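Oxaloacetate acetyl hydrolase (Cryphonectria parasitica, PDB 3LYE) is a fungal enzyme of the phosphoenolpyruvate phosphomutase family, built as a TIM-type beta/alpha barrel, four chains to the assembly, and modelled here with calcium ions. Local coordinates at residues Lys15-Leu20 with Asp162-Ala167; Ser48-Gly53 with Ile245-Thr250; Ile103-Thr108 with Arg150-Thr155; Ala171-Gly176 with Gly199-Glu204; Glu182-Ala187 with Ala211-Trp216. All blocks are in the same frame, centred on the assembly; numbering follows the deposited sequence.

Contact 1 of 5, residues Lys15-Leu20 with Asp162-Ala167; sequences KLRHLL and DFVLIA
Leu16, Arg17 and Leu20 of helix 12-22 meet the start of strand 164-169 and the two residues before it in a buried helix-to-strand contact at the N-terminal mouth of the beta/alpha barrel. The helix lies across this mouth, inclined 64° to the strand. Leu16 also packs on Ile92 of strand 91-94 and Leu20 on Val194 of strand 194-197, so the helix acts as a lid. With CG anti to the backbone N (chi1 -178°) and the chain bent at chi3, the Arg17 guanidinium turns side-on to the Asp162 carbonyl. Arg17 NE gives Asp162 O the shorter bond, 2.8 Å, while Arg17 NH2 reaches the same oxygen at 3.1 Å, both from one face of the carbonyl plane. Arg17 NH2 also bonds Phe163 O at 3.1 Å, so two successive carbonyls are held at the guanidinium edge. Salt bridges from NH1 to Glu21 and NH2 to Asp193 also fix its rotation. Arginine suits this place because its planar group offers N-H along several edges, NH2 sharing its two hydrogens among three oxygens. Val164 CG2 lies over one guanidinium face and meets Leu16 CD2 at 3.8 Å, and Val164 CG1 faces Leu20 CD2 at 4.3 Å.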
# COMPACT_ATOMS: atom_id res chain seq x y z
N LYS A 15 -27.16 6.80 2.00
CA LYS A 15 -27.43 8.23 1.97
C LYS A 15 -27.57 8.79 0.57
O LYS A 15 -28.43 9.63 0.30
CB LYS A 15 -26.34 9.00 2.68
CG LYS A 15 -26.29 8.76 4.11
CD LYS A 15 -25.03 9.41 4.67
CE LYS A 15 -24.98 9.23 6.13
NZ LYS A 15 -23.89 10.02 6.73
N LEU A 16 -26.69 8.38 -0.33
CA LEU A 16 -26.76 8.87 -1.69
C LEU A 16 -28.03 8.35 -2.37
O LEU A 16 -28.71 9.06 -3.08
CB LEU A 16 -25.54 8.43 -2.47
CG LEU A 16 -25.52 8.85 -3.92
CD1 LEU A 16 -25.52 10.37 -4.08
CD2 LEU A 16 -24.31 8.22 -4.62
N ARG A 17 -28.35 7.10 -2.11
CA ARG A 17 -29.54 6.51 -2.72
C ARG A 17 -30.77 7.26 -2.22
O ARG A 17 -31.70 7.47 -2.99
CB ARG A 17 -29.64 5.02 -2.44
CG ARG A 17 -30.85 4.44 -3.12
CD ARG A 17 -30.76 3.00 -3.30
NE ARG A 17 -29.65 2.62 -4.15
CZ ARG A 17 -29.71 2.47 -5.47
NH1 ARG A 17 -30.82 2.74 -6.15
NH2 ARG A 17 -28.63 2.06 -6.12
N HIS A 18 -30.78 7.67 -0.95
CA HIS A 18 -31.91 8.42 -0.41
C HIS A 18 -32.05 9.76 -1.17
O HIS A 18 -33.15 10.18 -1.57
CB HIS A 18 -31.75 8.69 1.08
CG HIS A 18 -32.74 9.66 1.62
ND1 HIS A 18 -34.04 9.31 1.89
CD2 HIS A 18 -32.65 10.99 1.87
CE1 HIS A 18 -34.71 10.36 2.31
NE2 HIS A 18 -33.89 11.40 2.30
N LEU A 19 -30.93 10.45 -1.37
CA LEU A 19 -30.99 11.72 -2.09
C LEU A 19 -31.53 11.51 -3.48
O LEU A 19 -32.32 12.30 -3.97
CB LEU A 19 -29.61 12.37 -2.19
CG LEU A 19 -29.06 12.93 -0.88
CD1 LEU A 19 -27.63 13.41 -1.04
CD2 LEU A 19 -29.93 14.08 -0.41
N LEU A 20 -31.09 10.44 -4.13
CA LEU A 20 -31.53 10.16 -5.48
C LEU A 20 -32.99 9.74 -5.65
O LEU A 20 -33.69 10.23 -6.53
CB LEU A 20 -30.66 9.03 -6.05
CG LEU A 20 -30.77 8.65 -7.53
CD1 LEU A 20 -30.34 9.82 -8.41
CD2 LEU A 20 -29.94 7.42 -7.87
N ASP A 162 -26.69 -0.71 -1.38
CA ASP A 162 -27.42 0.39 -1.99
C ASP A 162 -26.53 1.18 -2.96
O ASP A 162 -26.95 2.17 -3.50
CB ASP A 162 -27.93 1.35 -0.93
CG ASP A 162 -29.25 0.92 -0.33
OD1 ASP A 162 -29.63 1.52 0.66
OD2 ASP A 162 -29.91 0.02 -0.85
N PHE A 163 -25.30 0.69 -3.16
CA PHE A 163 -24.31 1.33 -4.06
C PHE A 163 -24.98 1.84 -5.34
O PHE A 163 -25.68 1.10 -6.00
CB PHE A 163 -23.24 0.28 -4.41
CG PHE A 163 -21.99 0.83 -5.07
CD1 PHE A 163 -21.76 0.61 -6.42
CD2 PHE A 163 -21.03 1.48 -4.34
CE1 PHE A 163 -20.61 1.04 -7.03
CE2 PHE A 163 -19.86 1.88 -4.95
CZ PHE A 163 -19.66 1.64 -6.27
N VAL A 164 -24.62 3.07 -5.72
CA VAL A 164 -25.19 3.69 -6.91
C VAL A 164 -24.23 3.54 -8.08
O VAL A 164 -23.15 4.16 -8.09
CB VAL A 164 -25.49 5.16 -6.62
CG1 VAL A 164 -25.96 5.90 -7.87
CG2 VAL A 164 -26.51 5.26 -5.49
N LEU A 165 -24.61 2.71 -9.04
CA LEU A 165 -23.79 2.47 -10.19
C LEU A 165 -24.19 3.41 -11.31
O LEU A 165 -25.34 3.41 -11.75
CB LEU A 165 -23.91 1.01 -10.66
CG LEU A 165 -23.00 0.72 -11.88
CD1 LEU A 165 -21.50 0.70 -11.47
CD2 LEU A 165 -23.41 -0.58 -12.51
N ILE A 166 -23.23 4.21 -11.76
CA ILE A 166 -23.41 5.16 -12.83
C ILE A 166 -22.77 4.60 -14.07
O ILE A 166 -21.57 4.29 -14.09
CB ILE A 166 -22.77 6.52 -12.48
CG1 ILE A 166 -23.39 7.12 -11.22
CG2 ILE A 166 -22.82 7.49 -13.68
CD1 ILE A 166 -22.35 7.73 -10.26
N ALA A 167 -23.59 4.44 -15.11
CA ALA A 167 -23.13 3.94 -16.39
C ALA A 167 -22.69 5.11 -17.23
O ALA A 167 -23.51 5.93 -17.63
CB ALA A 167 -24.23 3.17 -17.11

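Contact 2 of 5, residues Ser48-Gly53 with Ile245-Thr250; sequences SLYMTG and IFSFAT
Ile245 lays its CD1 methyl over one face of the Tyr50 ring, 3.6 Å from the centroid and 15° off the ring normal, a CH-pi contact. The methyl sits nearest the hydroxyl-bearing carbon, with Tyr50 CZ 3.5 Å from Ile245 CD1. A chi1 of 68° sets CG1 between the backbone N and carbonyl carbon, from where the chain carries CD1 along the ring. Phe246 points the other way and packs on Leu265 of the second subunit. Both segments belong to parallel strands of the beta/alpha barrel, but strand 27-32 runs between them; they meet through side chains directed into the barrel, with no backbone bond joining them. Ser247 comes next, its OG near the plane of the Tyr50 ring, 3.7 Å from CE1. A water donates to Ser247 OG at 3.1 Å and bonds Tyr50 OH at 2.8 Å; Ser247 OG is also hydrogen-bonded to Asn221 and Tyr50 OH to His121. Ser247 CA lies 4.4 Å from Thr52 CG2, while Thr52 OG1 caps the following helix at Gly55 N.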
# COMPACT_ATOMS: atom_id res chain seq x y z
N SER A 48 -22.31 15.83 -0.92
CA SER A 48 -21.74 14.67 -1.58
C SER A 48 -20.44 15.12 -2.20
O SER A 48 -20.29 16.29 -2.57
CB SER A 48 -22.66 14.12 -2.67
OG SER A 48 -22.10 12.90 -3.19
N LEU A 49 -19.49 14.21 -2.30
CA LEU A 49 -18.18 14.49 -2.87
C LEU A 49 -17.94 13.57 -4.05
O LEU A 49 -18.56 12.50 -4.13
CB LEU A 49 -17.06 14.21 -1.86
CG LEU A 49 -16.67 15.33 -0.89
CD1 LEU A 49 -17.73 16.19 -0.32
CD2 LEU A 49 -15.72 14.82 0.19
N TYR A 50 -17.05 13.97 -4.95
CA TYR A 50 -16.70 13.16 -6.10
C TYR A 50 -15.16 12.99 -6.11
O TYR A 50 -14.41 13.98 -6.09
CB TYR A 50 -17.12 13.82 -7.43
CG TYR A 50 -16.54 13.21 -8.68
CD1 TYR A 50 -15.89 13.98 -9.62
CD2 TYR A 50 -16.69 11.86 -8.94
CE1 TYR A 50 -15.39 13.41 -10.73
CE2 TYR A 50 -16.16 11.30 -10.03
CZ TYR A 50 -15.55 12.08 -10.96
OH TYR A 50 -15.08 11.52 -12.09
N MET A 51 -14.67 11.76 -6.11
CA MET A 51 -13.24 11.52 -6.18
C MET A 51 -12.86 11.30 -7.62
O MET A 51 -13.25 10.32 -8.26
CB MET A 51 -12.81 10.30 -5.41
CG MET A 51 -11.28 10.13 -5.38
SD MET A 51 -10.74 8.56 -4.69
CE MET A 51 -10.76 7.52 -6.16
N THR A 52 -12.02 12.19 -8.12
CA THR A 52 -11.58 12.14 -9.50
C THR A 52 -10.44 11.18 -9.75
O THR A 52 -9.56 10.99 -8.93
CB THR A 52 -11.17 13.53 -10.00
OG1 THR A 52 -9.89 13.83 -9.46
CG2 THR A 52 -12.15 14.56 -9.59
N GLY A 53 -10.43 10.60 -10.94
CA GLY A 53 -9.36 9.70 -11.35
C GLY A 53 -8.11 10.49 -11.73
O GLY A 53 -6.99 10.13 -11.36
N ILE A 245 -21.19 16.50 -11.18
CA ILE A 245 -19.86 16.34 -10.60
C ILE A 245 -18.96 17.36 -11.24
O ILE A 245 -19.14 17.72 -12.40
CB ILE A 245 -19.34 14.90 -10.70
CG1 ILE A 245 -19.06 14.49 -12.15
CG2 ILE A 245 -20.36 13.94 -10.04
CD1 ILE A 245 -18.62 13.06 -12.27
N PHE A 246 -17.97 17.81 -10.48
CA PHE A 246 -17.07 18.83 -10.95
C PHE A 246 -15.61 18.39 -11.01
O PHE A 246 -14.85 18.57 -10.05
CB PHE A 246 -17.28 20.05 -10.04
CG PHE A 246 -18.60 20.71 -10.24
CD1 PHE A 246 -18.73 21.79 -11.08
CD2 PHE A 246 -19.72 20.24 -9.58
CE1 PHE A 246 -19.97 22.38 -11.27
CE2 PHE A 246 -20.95 20.82 -9.80
CZ PHE A 246 -21.08 21.90 -10.63
N SER A 247 -15.25 17.83 -12.16
CA SER A 247 -13.89 17.38 -12.44
C SER A 247 -12.98 18.61 -12.50
O SER A 247 -13.29 19.63 -13.08
CB SER A 247 -13.82 16.60 -13.74
OG SER A 247 -14.67 15.48 -13.65
N PHE A 248 -11.83 18.48 -11.87
CA PHE A 248 -10.81 19.49 -11.77
C PHE A 248 -11.16 20.71 -10.89
O PHE A 248 -10.38 21.64 -10.82
CB PHE A 248 -10.33 19.95 -13.16
CG PHE A 248 -9.75 18.85 -13.97
CD1 PHE A 248 -10.50 18.17 -14.91
CD2 PHE A 248 -8.44 18.47 -13.79
CE1 PHE A 248 -9.95 17.14 -15.65
CE2 PHE A 248 -7.90 17.42 -14.53
CZ PHE A 248 -8.65 16.76 -15.45
N ALA A 249 -12.26 20.65 -10.14
CA ALA A 249 -12.67 21.78 -9.32
C ALA A 249 -11.68 22.15 -8.26
O ALA A 249 -11.65 23.30 -7.83
CB ALA A 249 -13.98 21.51 -8.64
N THR A 250 -10.92 21.17 -7.76
CA THR A 250 -9.94 21.48 -6.73
C THR A 250 -8.51 21.31 -7.20
O THR A 250 -7.65 22.08 -6.76
CB THR A 250 -10.21 20.69 -5.41
OG1 THR A 250 -10.08 19.28 -5.61
CG2 THR A 250 -11.59 21.00 -4.83
O HOH W 1 -14.83 12.57 -14.67

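Contact 3 of 5, residues Ile103-Thr108 with Arg150-Thr155; sequences IMVART and RAAVAT
Ala151 O takes two bonds, from Thr155 N at 3.1 Å and from Thr155 OG1 at 2.9 Å, which approach from opposite faces of its carbonyl plane. The second bond ties the threonine hydroxyl back to its own helix 142-158, yet Thr155 OG1 lies 3.2 Å from Ala106 CB of helix 102-114. These are neighbouring outer helices of the beta/alpha barrel, packed side by side; the segments 103-108 and 150-155 cross at -39°, their axes 8.1 Å apart. Alanines make that closeness possible: the CA atoms of Ala106 and Ala152 are 5.4 Å apart. Val105 supplies a branched side chain. Val105 CG1, anti to the backbone N (chi1 172°), reaches Ala152 CB at 3.9 Å and also touches Ala151 CB. Val294 and Ala298 of the third subunit pack on Ala106 and Ala151, which carries the seam into the assembly. With no hydrogen bond crossing between the segments, the helices are held here by methyl packing, and threonine fits because its hydroxyl is satisfied within its own turn.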
# COMPACT_ATOMS: atom_id res chain seq x y z
N ILE A 103 -13.94 -10.12 -13.81
CA ILE A 103 -13.46 -10.49 -12.49
C ILE A 103 -12.96 -9.25 -11.74
O ILE A 103 -13.21 -9.09 -10.56
CB ILE A 103 -12.40 -11.55 -12.59
CG1 ILE A 103 -13.03 -12.87 -13.06
CG2 ILE A 103 -11.66 -11.71 -11.28
CD1 ILE A 103 -12.02 -13.89 -13.49
N MET A 104 -12.27 -8.38 -12.48
CA MET A 104 -11.74 -7.15 -11.91
C MET A 104 -12.82 -6.09 -11.69
O MET A 104 -12.77 -5.35 -10.72
CB MET A 104 -10.58 -6.62 -12.74
CG MET A 104 -9.27 -7.33 -12.48
SD MET A 104 -8.69 -7.25 -10.78
CE MET A 104 -8.66 -5.49 -10.51
N VAL A 105 -13.80 -6.03 -12.59
CA VAL A 105 -14.90 -5.09 -12.42
C VAL A 105 -15.59 -5.41 -11.09
O VAL A 105 -15.89 -4.56 -10.29
CB VAL A 105 -15.88 -5.15 -13.57
CG1 VAL A 105 -17.09 -4.30 -13.27
CG2 VAL A 105 -15.21 -4.73 -14.88
N ALA A 106 -15.91 -6.69 -10.92
CA ALA A 106 -16.55 -7.16 -9.70
C ALA A 106 -15.70 -6.88 -8.46
O ALA A 106 -16.20 -6.40 -7.45
CB ALA A 106 -16.85 -8.65 -9.80
N ARG A 107 -14.40 -7.16 -8.55
CA ARG A 107 -13.50 -6.91 -7.43
C ARG A 107 -13.51 -5.43 -7.06
O ARG A 107 -13.54 -5.08 -5.91
CB ARG A 107 -12.09 -7.35 -7.82
CG ARG A 107 -11.09 -7.19 -6.69
CD ARG A 107 -9.78 -7.86 -7.07
NE ARG A 107 -8.74 -7.70 -6.06
CZ ARG A 107 -8.67 -8.44 -4.95
NH1 ARG A 107 -9.54 -9.41 -4.73
NH2 ARG A 107 -7.73 -8.19 -4.05
N THR A 108 -13.50 -4.57 -8.07
CA THR A 108 -13.50 -3.13 -7.86
C THR A 108 -14.78 -2.70 -7.13
O THR A 108 -14.72 -1.97 -6.15
CB THR A 108 -13.36 -2.39 -9.21
OG1 THR A 108 -12.09 -2.71 -9.81
CG2 THR A 108 -13.44 -0.89 -9.00
N ARG A 150 -22.92 -5.56 -16.26
CA ARG A 150 -23.50 -6.76 -15.67
C ARG A 150 -22.70 -7.23 -14.48
O ARG A 150 -23.27 -7.61 -13.46
CB ARG A 150 -23.52 -7.87 -16.76
CG ARG A 150 -24.43 -9.01 -16.62
CD ARG A 150 -24.53 -9.82 -17.93
NE ARG A 150 -25.17 -9.08 -19.01
CZ ARG A 150 -24.65 -8.86 -20.22
NH1 ARG A 150 -23.46 -9.30 -20.55
NH2 ARG A 150 -25.34 -8.17 -21.10
N ALA A 151 -21.39 -7.27 -14.63
CA ALA A 151 -20.53 -7.71 -13.54
C ALA A 151 -20.68 -6.80 -12.31
O ALA A 151 -20.76 -7.26 -11.18
CB ALA A 151 -19.08 -7.79 -13.99
N ALA A 152 -20.72 -5.50 -12.55
CA ALA A 152 -20.86 -4.53 -11.50
C ALA A 152 -22.19 -4.64 -10.77
O ALA A 152 -22.23 -4.66 -9.53
CB ALA A 152 -20.65 -3.13 -12.06
N VAL A 153 -23.29 -4.72 -11.51
CA VAL A 153 -24.61 -4.83 -10.94
C VAL A 153 -24.75 -6.13 -10.15
O VAL A 153 -25.29 -6.14 -9.04
CB VAL A 153 -25.68 -4.71 -12.02
CG1 VAL A 153 -27.07 -5.06 -11.48
CG2 VAL A 153 -25.71 -3.33 -12.57
N ALA A 154 -24.29 -7.23 -10.71
CA ALA A 154 -24.40 -8.50 -9.99
C ALA A 154 -23.68 -8.41 -8.66
O ALA A 154 -24.14 -9.02 -7.67
CB ALA A 154 -23.86 -9.65 -10.81
N THR A 155 -22.53 -7.74 -8.63
CA THR A 155 -21.79 -7.61 -7.39
C THR A 155 -22.53 -6.81 -6.34
O THR A 155 -22.62 -7.24 -5.18
CB THR A 155 -20.43 -6.96 -7.64
OG1 THR A 155 -19.67 -7.76 -8.54
CG2 THR A 155 -19.61 -6.82 -6.35

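Contact 4 of 5, residues Ala171-Gly176 with Gly199-Glu204; sequences ALQSLG and GFRSKE
Arg201 and Leu172 bury nearly equal areas against the opposite segment and, with Gln173, make up most of this contact between the short helix 172-175 and the loop 199-202 of the beta/alpha barrel. Both segments follow the C-terminal ends of strands, 164-169 and 194-197, so the contact joins adjacent connections on that rim. Arg201 sends an extended chain back toward helix 172-175, and Leu172 slides past it in the opposite direction. The two overlap at their ends: Leu172 CD2 lies near the guanidinium plane, at its edge, 3.3 Å from Arg201 NH2. Leucine reaches this far because CG stands anti to the backbone N (chi1 -170°). The same methyl presses on the backbone, with Leu172 CD2 3.3 Å from Gly199 O. At Gly199 the phi of 72° suits a residue without a side chain, and the chain turns there beside the leucine. Phe200 points away and packs on Ala206 and Ala209 of helix 203-213.

Gln173 crosses Arg201 at about a right angle and uses its aliphatic part, Gln173 CG lying 3.5 Å from Arg201 NH1; its amide plane is turned 58° from the guanidinium. Leu172 is buried, whereas Gln173 and Arg201 are exposed, which matches their polar ends. The guanidinium thus meets hydrocarbon along its edge, and the union here rests on van der Waals packing, with no directional bond from segment 171-176 to the arginine.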
# COMPACT_ATOMS: atom_id res chain seq x y z
N ALA A 171 -18.93 7.26 -25.90
CA ALA A 171 -19.16 7.05 -27.33
C ALA A 171 -19.58 8.25 -28.19
O ALA A 171 -19.62 8.12 -29.41
CB ALA A 171 -20.21 5.95 -27.52
N LEU A 172 -19.90 9.39 -27.60
CA LEU A 172 -20.34 10.53 -28.42
C LEU A 172 -19.46 10.94 -29.59
O LEU A 172 -19.94 11.07 -30.70
CB LEU A 172 -20.61 11.75 -27.54
CG LEU A 172 -21.29 12.93 -28.25
CD1 LEU A 172 -22.73 12.61 -28.64
CD2 LEU A 172 -21.26 14.14 -27.34
N GLN A 173 -18.17 11.11 -29.32
CA GLN A 173 -17.23 11.53 -30.35
C GLN A 173 -17.10 10.58 -31.53
O GLN A 173 -17.24 10.98 -32.69
CB GLN A 173 -15.86 11.69 -29.68
CG GLN A 173 -14.76 12.33 -30.51
CD GLN A 173 -13.50 12.52 -29.69
OE1 GLN A 173 -12.45 12.89 -30.21
NE2 GLN A 173 -13.59 12.24 -28.38
N SER A 174 -16.85 9.31 -31.24
CA SER A 174 -16.68 8.33 -32.29
C SER A 174 -17.91 7.66 -32.88
O SER A 174 -17.87 7.27 -34.06
CB SER A 174 -15.73 7.24 -31.81
OG SER A 174 -16.34 6.44 -30.80
N LEU A 175 -18.99 7.58 -32.12
CA LEU A 175 -20.21 6.93 -32.58
C LEU A 175 -21.46 7.77 -32.64
O LEU A 175 -22.43 7.38 -33.29
CB LEU A 175 -20.47 5.70 -31.70
CG LEU A 175 -19.32 4.69 -31.76
CD1 LEU A 175 -19.58 3.45 -30.89
CD2 LEU A 175 -19.07 4.30 -33.21
N GLY A 176 -21.46 8.91 -31.96
CA GLY A 176 -22.61 9.78 -31.99
C GLY A 176 -23.60 9.69 -30.85
O GLY A 176 -23.56 8.79 -30.01
N GLY A 199 -18.98 14.35 -22.09
CA GLY A 199 -18.61 15.27 -23.14
C GLY A 199 -19.62 15.88 -24.07
O GLY A 199 -19.38 15.94 -25.29
N PHE A 200 -20.70 16.41 -23.53
CA PHE A 200 -21.70 17.04 -24.37
C PHE A 200 -21.03 18.16 -25.17
O PHE A 200 -20.11 18.84 -24.68
CB PHE A 200 -22.81 17.66 -23.54
CG PHE A 200 -23.70 16.67 -22.86
CD1 PHE A 200 -24.54 15.88 -23.61
CD2 PHE A 200 -23.73 16.55 -21.49
CE1 PHE A 200 -25.39 14.97 -23.01
CE2 PHE A 200 -24.57 15.63 -20.88
CZ PHE A 200 -25.41 14.84 -21.64
N ARG A 201 -21.49 18.36 -26.39
CA ARG A 201 -20.95 19.40 -27.26
C ARG A 201 -21.75 20.69 -27.11
O ARG A 201 -21.28 21.75 -27.48
CB ARG A 201 -20.91 18.92 -28.72
CG ARG A 201 -19.78 17.91 -28.93
CD ARG A 201 -19.69 17.32 -30.34
NE ARG A 201 -18.36 16.76 -30.60
CZ ARG A 201 -17.91 15.62 -30.08
NH1 ARG A 201 -16.68 15.20 -30.37
NH2 ARG A 201 -18.68 14.89 -29.29
N SER A 202 -22.96 20.61 -26.56
CA SER A 202 -23.79 21.78 -26.38
C SER A 202 -24.82 21.59 -25.28
O SER A 202 -25.12 20.48 -24.87
CB SER A 202 -24.54 22.14 -27.66
OG SER A 202 -25.58 21.20 -27.89
N LYS A 203 -25.40 22.70 -24.83
CA LYS A 203 -26.41 22.65 -23.78
C LYS A 203 -27.69 22.00 -24.32
O LYS A 203 -28.39 21.30 -23.59
CB LYS A 203 -26.70 24.05 -23.26
CG LYS A 203 -25.47 24.72 -22.69
CD LYS A 203 -25.72 26.18 -22.40
CE LYS A 203 -26.88 26.39 -21.46
NZ LYS A 203 -27.16 27.84 -21.36
N GLU A 204 -27.99 22.23 -25.60
CA GLU A 204 -29.18 21.67 -26.20
C GLU A 204 -29.09 20.15 -26.16
O GLU A 204 -30.04 19.47 -25.83
CB GLU A 204 -29.31 22.17 -27.66
CG GLU A 204 -30.19 21.30 -28.54
CD GLU A 204 -30.57 21.95 -29.88
OE1 GLU A 204 -31.17 21.23 -30.70
OE2 GLU A 204 -30.31 23.15 -30.12

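Contact 5 of 5, residues Glu182-Ala187 with Ala211-Trp216; sequences ERLRAA and AALAPW
Leu184 and Arg185 of helix 177-189 pack against the last turn of helix 203-213 and the loop beyond it. These are consecutive outer helices of the beta/alpha barrel, joined through strand 194-197. Leu184 is the first residue of segment 182-187 to touch and points toward its neighbour, crossing Leu213 at about a right angle. The two meet methyl to methyl, Leu184 CD1 lying 3.5 Å from Leu213 CD1; both leucines are buried, and their branched apolar ends suit this packing. On the loop side, Trp216 brings the six-membered part of its indole to the same residue: CZ3 is 4.1 Å from Leu184 CB and 3.8 Å from Leu184 O. A cis peptide before Pro215 probably helps the chain turn, and Trp216 N bonds back to Leu213 O at 2.9 Å, which holds the tryptophan close to the helix end. The indole NE1 is satisfied by Ala192 O.

Arg185 follows. Its CA-CB bond leads away, but the extended chain, with chi1 at -77°, swings back across Leu213 so that Arg185 CG rests 3.6 Å from Leu213 CD2. An arginine serves both needs here, with aliphatic carbons for the leucine and a donor for the helix end. The bond formed runs from Arg185 NH1 to Ala212 O, at 3.2 Å, with an N-H...O angle of 146° and the oxygen tilted 23° out of the guanidinium plane.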
# COMPACT_ATOMS: atom_id res chain seq x y z
N GLU A 182 -28.64 4.68 -26.87
CA GLU A 182 -28.94 3.25 -26.89
C GLU A 182 -28.06 2.52 -25.86
O GLU A 182 -28.51 1.56 -25.22
CB GLU A 182 -28.78 2.69 -28.31
CG GLU A 182 -29.73 3.37 -29.32
CD GLU A 182 -29.73 2.73 -30.69
OE1 GLU A 182 -28.91 1.82 -30.91
OE2 GLU A 182 -30.54 3.14 -31.55
N ARG A 183 -26.82 2.95 -25.69
CA ARG A 183 -25.94 2.31 -24.71
C ARG A 183 -26.42 2.54 -23.29
O ARG A 183 -26.35 1.66 -22.45
CB ARG A 183 -24.52 2.83 -24.82
CG ARG A 183 -23.80 2.25 -25.97
CD ARG A 183 -22.37 2.77 -26.14
NE ARG A 183 -21.79 2.08 -27.28
CZ ARG A 183 -20.64 1.43 -27.30
NH1 ARG A 183 -19.82 1.44 -26.26
NH2 ARG A 183 -20.27 0.78 -28.39
N LEU A 184 -26.91 3.74 -23.03
CA LEU A 184 -27.40 4.10 -21.72
C LEU A 184 -28.69 3.32 -21.44
O LEU A 184 -28.88 2.81 -20.34
CB LEU A 184 -27.60 5.60 -21.60
CG LEU A 184 -26.29 6.40 -21.54
CD1 LEU A 184 -26.65 7.90 -21.56
CD2 LEU A 184 -25.45 6.06 -20.34
N ARG A 185 -29.57 3.22 -22.43
CA ARG A 185 -30.80 2.46 -22.22
C ARG A 185 -30.45 1.00 -21.92
O ARG A 185 -31.06 0.36 -21.05
CB ARG A 185 -31.69 2.52 -23.45
CG ARG A 185 -32.41 3.79 -23.59
CD ARG A 185 -33.44 3.71 -24.69
NE ARG A 185 -34.13 4.99 -24.80
CZ ARG A 185 -34.27 5.69 -25.91
NH1 ARG A 185 -34.92 6.85 -25.86
NH2 ARG A 185 -33.78 5.24 -27.07
N ALA A 186 -29.48 0.45 -22.64
CA ALA A 186 -29.09 -0.93 -22.43
C ALA A 186 -28.50 -1.09 -21.02
O ALA A 186 -28.78 -2.07 -20.33
CB ALA A 186 -28.12 -1.40 -23.48
N ALA A 187 -27.69 -0.13 -20.60
CA ALA A 187 -27.09 -0.18 -19.26
C ALA A 187 -28.14 -0.11 -18.16
O ALA A 187 -28.05 -0.80 -17.16
CB ALA A 187 -26.06 0.92 -19.08
N ALA A 211 -34.03 14.27 -21.46
CA ALA A 211 -35.38 13.95 -21.90
C ALA A 211 -35.51 12.56 -22.55
O ALA A 211 -36.53 11.88 -22.43
CB ALA A 211 -35.88 15.02 -22.86
N ALA A 212 -34.46 12.13 -23.23
CA ALA A 212 -34.49 10.83 -23.90
C ALA A 212 -34.49 9.68 -22.94
O ALA A 212 -35.03 8.61 -23.24
CB ALA A 212 -33.31 10.70 -24.81
N LEU A 213 -33.84 9.87 -21.80
CA LEU A 213 -33.75 8.81 -20.79
C LEU A 213 -34.73 8.98 -19.63
O LEU A 213 -34.88 8.07 -18.82
CB LEU A 213 -32.30 8.70 -20.28
CG LEU A 213 -31.55 8.01 -21.42
CD1 LEU A 213 -30.12 8.42 -21.50
CD2 LEU A 213 -31.72 6.49 -21.31
N ALA A 214 -35.42 10.11 -19.56
CA ALA A 214 -36.37 10.35 -18.47
C ALA A 214 -37.34 9.18 -18.36
O ALA A 214 -37.84 8.69 -19.38
CB ALA A 214 -37.15 11.61 -18.74
N PRO A 215 -37.72 8.79 -17.14
CA PRO A 215 -37.34 9.35 -15.84
C PRO A 215 -36.07 8.78 -15.22
O PRO A 215 -35.79 9.06 -14.06
CB PRO A 215 -38.52 8.94 -14.96
CG PRO A 215 -38.91 7.62 -15.50
CD PRO A 215 -38.71 7.70 -17.00
N TRP A 216 -35.28 8.01 -15.96
CA TRP A 216 -34.06 7.44 -15.40
C TRP A 216 -33.11 8.60 -15.21
O TRP A 216 -32.87 9.37 -16.15
CB TRP A 216 -33.52 6.38 -16.34
CG TRP A 216 -32.39 5.55 -15.85
CD1 TRP A 216 -32.39 4.71 -14.78
CD2 TRP A 216 -31.11 5.44 -16.44
NE1 TRP A 216 -31.18 4.08 -14.67
CE2 TRP A 216 -30.37 4.51 -15.68
CE3 TRP A 216 -30.50 6.04 -17.55
CZ2 TRP A 216 -29.07 4.15 -16.00
CZ3 TRP A 216 -29.25 5.66 -17.90
CH2 TRP A 216 -28.51 4.75 -17.10

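Contact 2 lies closest to the centre of the chain, its own centre about 5 Å from it, with the side chain of Tyr50 about 6 Å from a bound calcium ion; Leu16 of contact 1 is about 13 Å from one. Contact 1 touches contact 3 where Leu165 CD2 meets Val153 CG2 at 3.6 Å, and contact 5 where Ala167 CB meets Ala187 CB at 3.5 Å; its strand 164-169 runs on in sequence to contact 4. Contacts 4 and 5 both use helix 203-213, and Leu175 CD1 lies 3.7 Å from Arg183 NH2 between them. Contacts 3 and 4 lie far apart, with centres about 27 Å from each other.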